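Local coordinates for protein beta-ketoacyl synthase (Pseudomonas aeruginosa, PDB 4CW4) that condenses acetyl-CoA with malonyl-ACP to give 3-oxobutanoyl-ACP, the primer of fatty acid synthesis, and works as a homodimer, at residues A21-F26 / R588-D593; E45-L50 / E83-S88; A202-G207 / R583-R588; A223-S228 / L293-D298. All coordinates share one frame; numbering follows the deposited sequence.

Interaction 1: A21-F26 / R588-D593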
loop_
_atom_site.group_PDB
_atom_site.type_symbol
_atom_site.label_atom_id
_atom_site.label_comp_id
_atom_site.label_asym_id
_atom_site.label_seq_id
_atom_site.Cartn_x
_atom_site.Cartn_y
_atom_site.Cartn_z
ATOM N N ALA A 21 11.679 7.934 -21.063
ATOM C CA ALA A 21 12.444 7.460 -22.224
ATOM C C ALA A 21 11.539 6.963 -23.360
ATOM O O ALA A 21 12.014 6.694 -24.452
ATOM C CB ALA A 21 13.423 6.356 -21.809
ATOM N N GLY A 22 10.245 6.857 -23.095
ATOM C CA GLY A 22 9.266 6.396 -24.072
ATOM C C GLY A 22 8.590 5.078 -23.719
ATOM O O GLY A 22 8.411 4.735 -22.549
ATOM N N ARG A 23 8.192 4.362 -24.762
ATOM C CA ARG A 23 7.558 3.060 -24.654
ATOM C C ARG A 23 8.594 2.009 -24.284
ATOM O O ARG A 23 9.641 1.885 -24.924
ATOM C CB ARG A 23 6.883 2.673 -25.966
ATOM C CG ARG A 23 6.305 1.258 -25.952
ATOM C CD ARG A 23 5.350 0.992 -27.095
ATOM N NE ARG A 23 5.864 1.193 -28.456
ATOM C CZ ARG A 23 6.318 0.241 -29.269
ATOM N NH1 ARG A 23 6.425 -1.021 -28.861
ATOM N NH2 ARG A 23 6.677 0.561 -30.510
ATOM N N SER A 24 8.294 1.231 -23.253
ATOM C CA SER A 24 9.247 0.240 -22.775
ATOM C C SER A 24 9.315 -1.014 -23.622
ATOM O O SER A 24 10.378 -1.609 -23.745
ATOM C CB SER A 24 8.884 -0.168 -21.354
ATOM O OG SER A 24 9.020 0.957 -20.532
ATOM N N SER A 25 8.185 -1.442 -24.174
ATOM C CA SER A 25 8.165 -2.725 -24.867
ATOM C C SER A 25 9.124 -2.711 -26.052
ATOM O O SER A 25 9.399 -1.657 -26.653
ATOM C CB SER A 25 6.755 -3.099 -25.315
ATOM O OG SER A 25 6.247 -2.157 -26.238
ATOM N N PHE A 26 9.652 -3.890 -26.354
ATOM C CA PHE A 26 10.597 -4.076 -27.451
ATOM C C PHE A 26 11.855 -3.234 -27.296
ATOM O O PHE A 26 12.577 -3.003 -28.262
ATOM C CB PHE A 26 9.899 -3.879 -28.802
ATOM C CG PHE A 26 8.698 -4.783 -28.958
ATOM C CD1 PHE A 26 7.460 -4.399 -28.438
ATOM C CD2 PHE A 26 8.808 -6.033 -29.533
ATOM C CE1 PHE A 26 6.363 -5.244 -28.509
ATOM C CE2 PHE A 26 7.702 -6.885 -29.633
ATOM C CZ PHE A 26 6.483 -6.495 -29.104
ATOM N N ARG A 588 2.493 -2.070 -35.093
ATOM C CA ARG A 588 1.310 -1.235 -34.949
ATOM C C ARG A 588 1.575 -0.114 -33.941
ATOM O O ARG A 588 1.154 1.030 -34.138
ATOM C CB ARG A 588 0.103 -2.069 -34.498
ATOM C CG ARG A 588 -0.438 -3.080 -35.543
ATOM C CD ARG A 588 -0.520 -2.533 -36.959
ATOM N NE ARG A 588 -1.289 -1.298 -37.047
ATOM C CZ ARG A 588 -1.057 -0.333 -37.919
ATOM N NH1 ARG A 588 -0.088 -0.447 -38.801
ATOM N NH2 ARG A 588 -1.792 0.753 -37.909
ATOM N N ALA A 589 2.252 -0.450 -32.849
ATOM C CA ALA A 589 2.530 0.521 -31.795
ATOM C C ALA A 589 3.388 1.667 -32.323
ATOM O O ALA A 589 3.197 2.820 -31.931
ATOM C CB ALA A 589 3.177 -0.168 -30.598
ATOM N N LEU A 590 4.311 1.350 -33.230
ATOM C CA LEU A 590 5.172 2.354 -33.834
ATOM C C LEU A 590 4.325 3.367 -34.587
ATOM O O LEU A 590 4.657 4.550 -34.636
ATOM C CB LEU A 590 6.202 1.710 -34.771
ATOM C CG LEU A 590 7.364 1.044 -34.042
ATOM C CD1 LEU A 590 8.159 0.115 -34.969
ATOM C CD2 LEU A 590 8.278 2.101 -33.424
ATOM N N GLN A 591 3.222 2.888 -35.155
ATOM C CA GLN A 591 2.319 3.714 -35.939
ATOM C C GLN A 591 1.299 4.454 -35.072
ATOM O O GLN A 591 0.470 5.206 -35.587
ATOM C CB GLN A 591 1.597 2.847 -36.972
ATOM C CG GLN A 591 2.479 2.386 -38.112
ATOM C CD GLN A 591 2.577 3.407 -39.212
ATOM O OE1 GLN A 591 1.605 3.658 -39.931
ATOM N NE2 GLN A 591 3.747 4.021 -39.346
ATOM N N GLY A 592 1.364 4.249 -33.760
ATOM C CA GLY A 592 0.425 4.868 -32.849
ATOM C C GLY A 592 -0.864 4.088 -32.658
ATOM O O GLY A 592 -1.832 4.585 -32.076
ATOM N N ASP A 593 -0.877 2.850 -33.129
ATOM C CA ASP A 593 -2.056 2.002 -33.043
ATOM C C ASP A 593 -1.900 1.069 -31.851
ATOM O O ASP A 593 -1.407 -0.044 -31.986
ATOM C CB ASP A 593 -2.169 1.225 -34.353
ATOM C CG ASP A 593 -3.413 0.360 -34.454
ATOM O OD1 ASP A 593 -4.286 0.413 -33.573
ATOM O OD2 ASP A 593 -3.522 -0.369 -35.466
#

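Interaction 2: E45-L50 / E83-S88. With SO4 (sulfate ion), chain B.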
loop_
_atom_site.group_PDB
_atom_site.type_symbol
_atom_site.label_atom_id
_atom_site.label_comp_id
_atom_site.label_asym_id
_atom_site.label_seq_id
_atom_site.Cartn_x
_atom_site.Cartn_y
_atom_site.Cartn_z
ATOM N N GLU A 45 14.305 3.651 -36.054
ATOM C CA GLU A 45 13.014 3.055 -35.743
ATOM C C GLU A 45 12.461 3.613 -34.426
ATOM O O GLU A 45 11.294 3.993 -34.333
ATOM C CB GLU A 45 13.141 1.537 -35.626
ATOM C CG GLU A 45 11.803 0.864 -35.396
ATOM C CD GLU A 45 11.932 -0.626 -35.203
ATOM O OE1 GLU A 45 12.632 -1.060 -34.247
ATOM O OE2 GLU A 45 11.333 -1.361 -36.014
ATOM N N THR A 46 13.292 3.648 -33.395
ATOM C CA THR A 46 12.858 4.191 -32.107
ATOM C C THR A 46 12.506 5.668 -32.205
ATOM O O THR A 46 11.498 6.088 -31.652
ATOM C CB THR A 46 13.918 3.949 -31.042
ATOM O OG1 THR A 46 14.011 2.539 -30.792
ATOM C CG2 THR A 46 13.570 4.663 -29.744
ATOM N N LEU A 47 13.331 6.446 -32.893
ATOM C CA LEU A 47 13.034 7.862 -33.122
ATOM C C LEU A 47 11.729 8.084 -33.873
ATOM O O LEU A 47 10.950 8.969 -33.514
ATOM C CB LEU A 47 14.190 8.580 -33.830
ATOM C CG LEU A 47 15.495 8.755 -33.044
ATOM C CD1 LEU A 47 16.570 9.445 -33.903
ATOM C CD2 LEU A 47 15.292 9.504 -31.745
ATOM N N ALA A 48 11.483 7.293 -34.913
ATOM C CA ALA A 48 10.217 7.387 -35.611
ATOM C C ALA A 48 9.044 7.109 -34.673
ATOM O O ALA A 48 8.038 7.823 -34.677
ATOM C CB ALA A 48 10.195 6.430 -36.789
ATOM N N GLY A 49 9.164 6.081 -33.849
ATOM C CA GLY A 49 8.121 5.767 -32.880
ATOM C C GLY A 49 7.875 6.877 -31.868
ATOM O O GLY A 49 6.726 7.198 -31.557
ATOM N N LEU A 50 8.957 7.470 -31.374
ATOM C CA LEU A 50 8.851 8.625 -30.481
ATOM C C LEU A 50 8.194 9.794 -31.202
ATOM O O LEU A 50 7.337 10.460 -30.638
ATOM C CB LEU A 50 10.230 9.047 -29.970
ATOM C CG LEU A 50 10.752 8.197 -28.813
ATOM C CD1 LEU A 50 12.243 8.425 -28.588
ATOM C CD2 LEU A 50 9.968 8.506 -27.545
ATOM N N GLU A 83 16.819 16.396 -32.631
ATOM C CA GLU A 83 17.088 17.406 -31.623
ATOM C C GLU A 83 15.840 17.676 -30.761
ATOM O O GLU A 83 15.920 17.734 -29.541
ATOM C CB GLU A 83 17.588 18.695 -32.290
ATOM C CG GLU A 83 17.965 19.793 -31.305
ATOM C CD GLU A 83 18.399 21.106 -31.955
ATOM O OE1 GLU A 83 18.540 21.186 -33.200
ATOM O OE2 GLU A 83 18.597 22.078 -31.198
ATOM N N ARG A 84 14.684 17.852 -31.389
ATOM C CA ARG A 84 13.439 18.066 -30.634
ATOM C C ARG A 84 13.041 16.867 -29.781
ATOM O O ARG A 84 12.598 17.029 -28.650
ATOM C CB ARG A 84 12.288 18.405 -31.583
ATOM C CG ARG A 84 12.262 19.870 -32.023
ATOM C CD ARG A 84 11.209 20.113 -33.071
ATOM N NE ARG A 84 11.677 19.708 -34.388
ATOM C CZ ARG A 84 10.972 19.859 -35.508
ATOM N NH1 ARG A 84 9.755 20.391 -35.458
ATOM N NH2 ARG A 84 11.483 19.481 -36.677
ATOM N N ILE A 85 13.170 15.670 -30.348
ATOM C CA ILE A 85 12.829 14.450 -29.627
ATOM C C ILE A 85 13.704 14.343 -28.389
ATOM O O ILE A 85 13.207 14.091 -27.288
ATOM C CB ILE A 85 12.992 13.208 -30.517
ATOM C CG1 ILE A 85 11.951 13.233 -31.647
ATOM C CG2 ILE A 85 12.853 11.939 -29.684
ATOM C CD1 ILE A 85 12.255 12.291 -32.838
ATOM N N PHE A 86 14.999 14.599 -28.543
ATOM C CA PHE A 86 15.914 14.463 -27.422
ATOM C C PHE A 86 15.615 15.477 -26.336
ATOM O O PHE A 86 15.661 15.150 -25.152
ATOM C CB PHE A 86 17.366 14.614 -27.866
ATOM C CG PHE A 86 17.864 13.508 -28.795
ATOM C CD1 PHE A 86 17.284 12.262 -28.811
ATOM C CD2 PHE A 86 18.924 13.745 -29.635
ATOM C CE1 PHE A 86 17.747 11.270 -29.647
ATOM C CE2 PHE A 86 19.400 12.768 -30.483
ATOM C CZ PHE A 86 18.810 11.532 -30.498
ATOM N N ALA A 87 15.287 16.698 -26.744
ATOM C CA ALA A 87 15.011 17.764 -25.799
ATOM C C ALA A 87 13.690 17.569 -25.048
ATOM O O ALA A 87 13.497 18.154 -23.985
ATOM C CB ALA A 87 15.024 19.127 -26.508
ATOM N N SER A 88 12.788 16.776 -25.617
ATOM C CA SER A 88 11.440 16.573 -25.081
ATOM C C SER A 88 11.221 15.161 -24.504
ATOM O O SER A 88 10.083 14.701 -24.346
ATOM C CB SER A 88 10.403 16.847 -26.156
ATOM O OG SER A 88 10.384 18.220 -26.493
HETATM S S SO4 B . 8.041 20.143 -38.861
HETATM O O1 SO4 B . 7.904 21.168 -39.896
HETATM O O2 SO4 B . 7.081 19.070 -39.115
HETATM O O3 SO4 B . 9.403 19.605 -38.886
HETATM O O4 SO4 B . 7.757 20.738 -37.556
#

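Interaction 3: A202-G207 / R583-R588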
loop_
_atom_site.group_PDB
_atom_site.type_symbol
_atom_site.label_atom_id
_atom_site.label_comp_id
_atom_site.label_asym_id
_atom_site.label_seq_id
_atom_site.Cartn_x
_atom_site.Cartn_y
_atom_site.Cartn_z
ATOM N N ALA A 202 2.327 -4.148 -22.011
ATOM C CA ALA A 202 2.964 -5.372 -21.507
ATOM C C ALA A 202 2.283 -6.656 -22.021
ATOM O O ALA A 202 2.949 -7.611 -22.430
ATOM C CB ALA A 202 3.013 -5.364 -19.987
ATOM N N ILE A 203 0.958 -6.698 -21.981
ATOM C CA ILE A 203 0.219 -7.895 -22.369
ATOM C C ILE A 203 0.384 -8.160 -23.853
ATOM O O ILE A 203 0.570 -9.283 -24.276
ATOM C CB ILE A 203 -1.281 -7.718 -22.012
ATOM C CG1 ILE A 203 -1.446 -7.719 -20.493
ATOM C CG2 ILE A 203 -2.155 -8.779 -22.678
ATOM C CD1 ILE A 203 -1.069 -9.037 -19.814
ATOM N N ARG A 204 0.305 -7.111 -24.661
ATOM C CA ARG A 204 0.413 -7.281 -26.102
ATOM C C ARG A 204 1.839 -7.625 -26.539
ATOM O O ARG A 204 2.036 -8.218 -27.594
ATOM C CB ARG A 204 -0.078 -6.031 -26.838
ATOM C CG ARG A 204 -1.571 -5.759 -26.676
ATOM C CD ARG A 204 -2.065 -4.689 -27.596
ATOM N NE ARG A 204 -3.462 -4.358 -27.323
ATOM C CZ ARG A 204 -4.507 -5.045 -27.781
ATOM N NH1 ARG A 204 -4.325 -6.111 -28.562
ATOM N NH2 ARG A 204 -5.739 -4.650 -27.476
ATOM N N SER A 205 2.829 -7.258 -25.730
ATOM C CA SER A 205 4.220 -7.574 -26.034
ATOM C C SER A 205 4.490 -9.065 -25.980
ATOM O O SER A 205 5.494 -9.513 -26.493
ATOM C CB SER A 205 5.186 -6.886 -25.064
ATOM O OG SER A 205 5.276 -7.575 -23.820
ATOM N N THR A 206 3.605 -9.847 -25.366
ATOM C CA THR A 206 3.844 -11.287 -25.271
ATOM C C THR A 206 3.687 -12.021 -26.590
ATOM O O THR A 206 4.199 -13.119 -26.724
ATOM C CB THR A 206 2.896 -11.978 -24.270
ATOM O OG1 THR A 206 1.556 -11.947 -24.768
ATOM C CG2 THR A 206 2.973 -11.351 -22.871
ATOM N N GLY A 207 2.938 -11.460 -27.534
ATOM C CA GLY A 207 2.599 -12.167 -28.752
ATOM C C GLY A 207 1.625 -13.318 -28.577
ATOM O O GLY A 207 1.491 -14.136 -29.483
ATOM N N ARG A 583 6.072 -9.068 -32.923
ATOM C CA ARG A 583 6.638 -8.092 -33.851
ATOM C C ARG A 583 5.526 -7.305 -34.536
ATOM O O ARG A 583 5.669 -6.114 -34.783
ATOM C CB ARG A 583 7.499 -8.790 -34.915
ATOM C CG ARG A 583 8.871 -9.233 -34.462
ATOM C CD ARG A 583 9.774 -9.563 -35.662
ATOM N NE ARG A 583 9.278 -10.686 -36.425
ATOM C CZ ARG A 583 9.552 -11.964 -36.166
ATOM N NH1 ARG A 583 10.312 -12.313 -35.135
ATOM N NH2 ARG A 583 9.051 -12.908 -36.943
ATOM N N ALA A 584 4.420 -7.968 -34.854
ATOM C CA ALA A 584 3.323 -7.277 -35.520
ATOM C C ALA A 584 2.699 -6.227 -34.603
ATOM O O ALA A 584 2.332 -5.134 -35.054
ATOM C CB ALA A 584 2.292 -8.259 -35.992
ATOM N N TYR A 585 2.587 -6.539 -33.317
ATOM C CA TYR A 585 2.138 -5.544 -32.356
ATOM C C TYR A 585 3.112 -4.360 -32.314
ATOM O O TYR A 585 2.699 -3.220 -32.360
ATOM C CB TYR A 585 1.948 -6.144 -30.936
ATOM C CG TYR A 585 1.887 -5.052 -29.896
ATOM C CD1 TYR A 585 0.881 -4.110 -29.937
ATOM C CD2 TYR A 585 2.866 -4.927 -28.928
ATOM C CE1 TYR A 585 0.843 -3.073 -29.052
ATOM C CE2 TYR A 585 2.843 -3.878 -28.015
ATOM C CZ TYR A 585 1.834 -2.947 -28.103
ATOM O OH TYR A 585 1.768 -1.906 -27.216
ATOM N N ASP A 586 4.400 -4.626 -32.171
ATOM C CA ASP A 586 5.395 -3.548 -32.141
ATOM C C ASP A 586 5.231 -2.635 -33.367
ATOM O O ASP A 586 5.284 -1.428 -33.247
ATOM C CB ASP A 586 6.801 -4.158 -32.104
ATOM C CG ASP A 586 7.909 -3.131 -31.966
ATOM O OD1 ASP A 586 7.747 -2.127 -31.229
ATOM O OD2 ASP A 586 8.975 -3.356 -32.583
ATOM N N GLN A 587 5.022 -3.216 -34.544
ATOM C CA GLN A 587 4.813 -2.423 -35.756
ATOM C C GLN A 587 3.583 -1.545 -35.650
ATOM O O GLN A 587 3.604 -0.391 -36.080
ATOM C CB GLN A 587 4.660 -3.349 -36.957
ATOM C CG GLN A 587 5.961 -3.987 -37.403
ATOM C CD GLN A 587 6.755 -3.066 -38.283
ATOM O OE1 GLN A 587 6.394 -2.812 -39.447
ATOM N NE2 GLN A 587 7.830 -2.538 -37.739
ATOM N N ARG A 588 2.493 -2.070 -35.093
ATOM C CA ARG A 588 1.310 -1.235 -34.949
ATOM C C ARG A 588 1.575 -0.114 -33.941
ATOM O O ARG A 588 1.154 1.030 -34.138
ATOM C CB ARG A 588 0.103 -2.069 -34.498
ATOM C CG ARG A 588 -0.438 -3.080 -35.543
ATOM C CD ARG A 588 -0.520 -2.533 -36.959
ATOM N NE ARG A 588 -1.289 -1.298 -37.047
ATOM C CZ ARG A 588 -1.057 -0.333 -37.919
ATOM N NH1 ARG A 588 -0.088 -0.447 -38.801
ATOM N NH2 ARG A 588 -1.792 0.753 -37.909
#

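Interaction 4: A223-S228 / L293-D298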
loop_
_atom_site.group_PDB
_atom_site.type_symbol
_atom_site.label_atom_id
_atom_site.label_comp_id
_atom_site.label_asym_id
_atom_site.label_seq_id
_atom_site.Cartn_x
_atom_site.Cartn_y
_atom_site.Cartn_z
ATOM N N ALA A 223 -2.359 -13.808 -11.375
ATOM C CA ALA A 223 -2.127 -12.883 -10.276
ATOM C C ALA A 223 -1.682 -11.545 -10.819
ATOM O O ALA A 223 -0.994 -11.498 -11.818
ATOM C CB ALA A 223 -1.056 -13.419 -9.383
ATOM N N VAL A 224 -2.068 -10.479 -10.128
ATOM C CA VAL A 224 -1.656 -9.125 -10.463
ATOM C C VAL A 224 -1.210 -8.417 -9.195
ATOM O O VAL A 224 -1.950 -8.390 -8.210
ATOM C CB VAL A 224 -2.791 -8.310 -11.118
ATOM C CG1 VAL A 224 -2.320 -6.900 -11.442
ATOM C CG2 VAL A 224 -3.300 -9.013 -12.376
ATOM N N PHE A 225 -0.004 -7.852 -9.233
ATOM C CA PHE A 225 0.542 -7.040 -8.148
ATOM C C PHE A 225 1.058 -5.710 -8.676
ATOM O O PHE A 225 1.970 -5.699 -9.501
ATOM C CB PHE A 225 1.646 -7.792 -7.429
ATOM C CG PHE A 225 1.216 -9.157 -6.965
ATOM C CD1 PHE A 225 0.243 -9.302 -5.985
ATOM C CD2 PHE A 225 1.750 -10.299 -7.535
ATOM C CE1 PHE A 225 -0.156 -10.567 -5.576
ATOM C CE2 PHE A 225 1.339 -11.558 -7.129
ATOM C CZ PHE A 225 0.391 -11.694 -6.160
ATOM N N SER A 226 0.474 -4.608 -8.190
ATOM C CA SER A 226 0.856 -3.267 -8.645
ATOM C C SER A 226 0.618 -2.250 -7.524
ATOM O O SER A 226 0.636 -2.630 -6.365
ATOM C CB SER A 226 0.120 -2.881 -9.926
ATOM O OG SER A 226 0.661 -1.680 -10.436
ATOM N N GLY A 227 0.433 -0.978 -7.871
ATOM C CA GLY A 227 0.116 0.063 -6.903
ATOM C C GLY A 227 0.989 1.294 -7.054
ATOM O O GLY A 227 1.755 1.419 -8.012
ATOM N N SER A 228 0.830 2.222 -6.116
ATOM C CA SER A 228 1.649 3.442 -6.028
ATOM C C SER A 228 2.040 3.616 -4.566
ATOM O O SER A 228 1.389 3.045 -3.681
ATOM C CB SER A 228 0.850 4.667 -6.480
ATOM O OG SER A 228 -0.293 4.867 -5.644
ATOM N N LEU A 293 7.520 -7.774 -6.779
ATOM C CA LEU A 293 8.184 -8.837 -7.535
ATOM C C LEU A 293 8.486 -10.033 -6.617
ATOM O O LEU A 293 8.375 -11.174 -7.045
ATOM C CB LEU A 293 9.454 -8.325 -8.217
ATOM C CG LEU A 293 10.177 -9.274 -9.177
ATOM C CD1 LEU A 293 9.276 -9.639 -10.326
ATOM C CD2 LEU A 293 11.461 -8.642 -9.705
ATOM N N GLN A 294 8.811 -9.775 -5.351
ATOM C CA GLN A 294 9.041 -10.864 -4.418
ATOM C C GLN A 294 7.776 -11.719 -4.285
ATOM O O GLN A 294 7.826 -12.969 -4.293
ATOM C CB GLN A 294 9.476 -10.351 -3.049
ATOM C CG GLN A 294 9.936 -11.489 -2.127
ATOM C CD GLN A 294 10.226 -11.022 -0.720
ATOM O OE1 GLN A 294 9.308 -10.630 0.006
ATOM N NE2 GLN A 294 11.505 -11.033 -0.329
ATOM N N LYS A 295 6.640 -11.047 -4.127
ATOM C CA LYS A 295 5.373 -11.748 -4.076
ATOM C C LYS A 295 5.126 -12.536 -5.368
ATOM O O LYS A 295 4.687 -13.693 -5.326
ATOM C CB LYS A 295 4.254 -10.746 -3.791
ATOM C CG LYS A 295 2.857 -11.327 -3.687
ATOM C CD LYS A 295 2.591 -11.949 -2.340
ATOM C CE LYS A 295 1.253 -12.672 -2.373
ATOM N NZ LYS A 295 0.901 -13.281 -1.075
ATOM N N GLY A 296 5.430 -11.935 -6.510
ATOM C CA GLY A 296 5.238 -12.619 -7.776
ATOM C C GLY A 296 6.057 -13.880 -7.904
ATOM O O GLY A 296 5.552 -14.897 -8.373
ATOM N N ILE A 297 7.323 -13.813 -7.505
ATOM C CA ILE A 297 8.203 -14.968 -7.564
ATOM C C ILE A 297 7.670 -16.031 -6.625
ATOM O O ILE A 297 7.603 -17.213 -6.964
ATOM C CB ILE A 297 9.641 -14.590 -7.129
ATOM C CG1 ILE A 297 10.293 -13.675 -8.162
ATOM C CG2 ILE A 297 10.497 -15.843 -6.878
ATOM C CD1 ILE A 297 11.520 -12.978 -7.571
ATOM N N ASP A 298 7.269 -15.608 -5.440
ATOM C CA ASP A 298 6.851 -16.579 -4.444
ATOM C C ASP A 298 5.595 -17.327 -4.859
ATOM O O ASP A 298 5.501 -18.528 -4.610
ATOM C CB ASP A 298 6.686 -15.928 -3.089
ATOM C CG ASP A 298 8.020 -15.598 -2.449
ATOM O OD1 ASP A 298 9.089 -15.972 -3.009
ATOM O OD2 ASP A 298 7.995 -14.990 -1.375
#

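Interaction 1: A21-F26 / R588-D593
R23 reaches A589 on a chain that leaves the backbone with CG anti to N (chi1 175°), stays straight through chi2 and bends at chi3 (57°), which lays its guanidinium flat against the last turn of helix 565-590. The methyl of A589 sits over the centre of one guanidinium face, its CB 3.4 Å from R23 CZ. L590 comes in at the rim of the same group, near its plane and crossing the arginine at about a right angle; its CG lies 3.6 Å from R23 NH2. In-plane polar partners complete the setting. R23 NH1 donates to S25 OG at 2.9 Å with an N-H...O angle of 158°, and the same nitrogen forms a salt bridge to D586, one turn back along the helix. Just beyond the contact the helix closes in a Schellman motif, with G592 at positive phi and G592 N bonded to A589 O. R588, in the last turn, reaches forward over this cap to D593, NE and NH2 both gripping OD2. The buried R23 thus divides its needs by direction: hydroxyl and carboxylate in its plane, hydrocarbon over a face and at one edge. The carboxylate of D586 would largely offset its charge, consistent with a cation buried where strand 22-23 meets the end of helix 565-590.

Interaction 2: E45-L50 / E83-S88
L47 and L50, one turn apart on helix 40-53, receive I85 and F86 from the last turn of helix 74-87. The apolar contacts make up the interface. The CB of I85 is directed toward the other helix, and its CG2, anti to the backbone N, is the branch that rests against both leucines: it lies 3.7 Å from L50 CD1 and 4.0 Å from L47 CD2. The longer branch of I85 runs to the backbone instead, with CD1 3.6 Å from L47 O. L47 CD2 also touches F86 CE1 at 3.7 Å, approaching the ring obliquely, the two side chains crossing at about a right angle. The polar interactions lie away from this interface. R84, next to I85 but exposed, presents the edge of its guanidinium to a sulfate ion, probably from the crystallisation liquor; NH1 binds O4 at 2.9 Å and NH2 binds O3 at 3.0 Å, both with N-H...O angles of 163°. R80, Y81 and E67 N complete the grip on the anion. The short helical segments cross at 73° with their axes 10.5 Å apart, a separation spanned by branched and aromatic side chains. L56 also packs on I85, while helix 28-33 flanks the pair: its R32 touches L50 and bonds F86 O, and its H28 holds T46 OG1.

Interaction 3: A202-G207 / R583-R588
R204 and Y585 are the closest backbone pair, their CA atoms 6.7 Å apart, where the end of helix 190-204 turns through a type I beta turn, R204 to G207, beside helix 565-590. R204 CB stands over the ring centre of Y585, 3.5 Å from the centroid and only 2° off the normal, a CH-pi contact. The ring is brought there by a chi1 of 163°, with CG anti to the backbone N. In the conformer described (R204 has two), the extended arginine crosses the tyrosine at about a right angle, CD passing 3.6 Å from Y585 CE1, and its guanidinium continues away to bond E595 O. Toward the other ring edge, Y585 CD2 lies 3.6 Å from R204 O, and S205 N approaches obliquely. Within the turn the two hydroxyls fold back on the helix: S205 OG donates to A202 O at 2.7 Å, and T206 OG1 to I203 O at 2.9 Å, meeting that carbonyl nearly head-on at 165°. Y585 OH bonds D201, the residue just before the segment, so the tyrosine is held to helix 190-204 both by its face and by its hydroxyl. The chemistry is therefore amphipathic: chiefly R204 CB covers the aromatic face, while the polar ends of both side chains find partners beyond it.

Interaction 4: A223-S228 / L293-D298
F225 and K295 form the tight part of the contact: K295 CG lies over one face of the phenyl ring, offset toward its rim, 3.6 Å from the centroid and 17° off the normal, a CH-pi arrangement. The nearest ring atom is F225 CZ, 3.5 Å from K295 CG. Lysine CG is anti to the backbone N, and a bend at chi2 (80°) turns the rest of the chain across the ring at about a right angle, bringing CE to 4.0 Å from F225 CZ. F225 lies on strand 222-225, which pairs in parallel with strands 278-283 and 307-314; helix 288-301 packs on this layer with its K295 and G296, as in the alpha/beta core of the thiolase fold. The looser part is at G296, where CA stands 4.1 Å from F225 CE2 and meets the ring obliquely. F225 and G296 are the closest backbone pair, their CA atoms 7.3 Å apart. The polar end of the lysine faces the dimer partner rather than the strand: K295 NZ donates to Q294 OE1 of the second subunit, with a long, weak ion pair to D298 of that subunit, and the two K295 side chains pack on each other across the interface.

How the interactions relate
Interactions 1, 2 and 3 form one continuous patch; interaction 4 stands apart. Interactions 1 and 3, with centres about 9 Å apart, both use helix 565-590 and are joined, besides the R23-D586 link, by F26, whose CE1 lies 3.5 Å from Y585 CD2. Interaction 2 packs against interaction 1, L590 CD2 being 3.7 Å from G49 CA, with centres about 12 Å apart. Interaction 4, at the dimer interface, has its centre about 22 Å from that of interaction 3, their nearest atoms about 8 Å apart. All four lie away from the probable active-site residues C286, H439 and H477, and the sulfate touches interaction 2 alone.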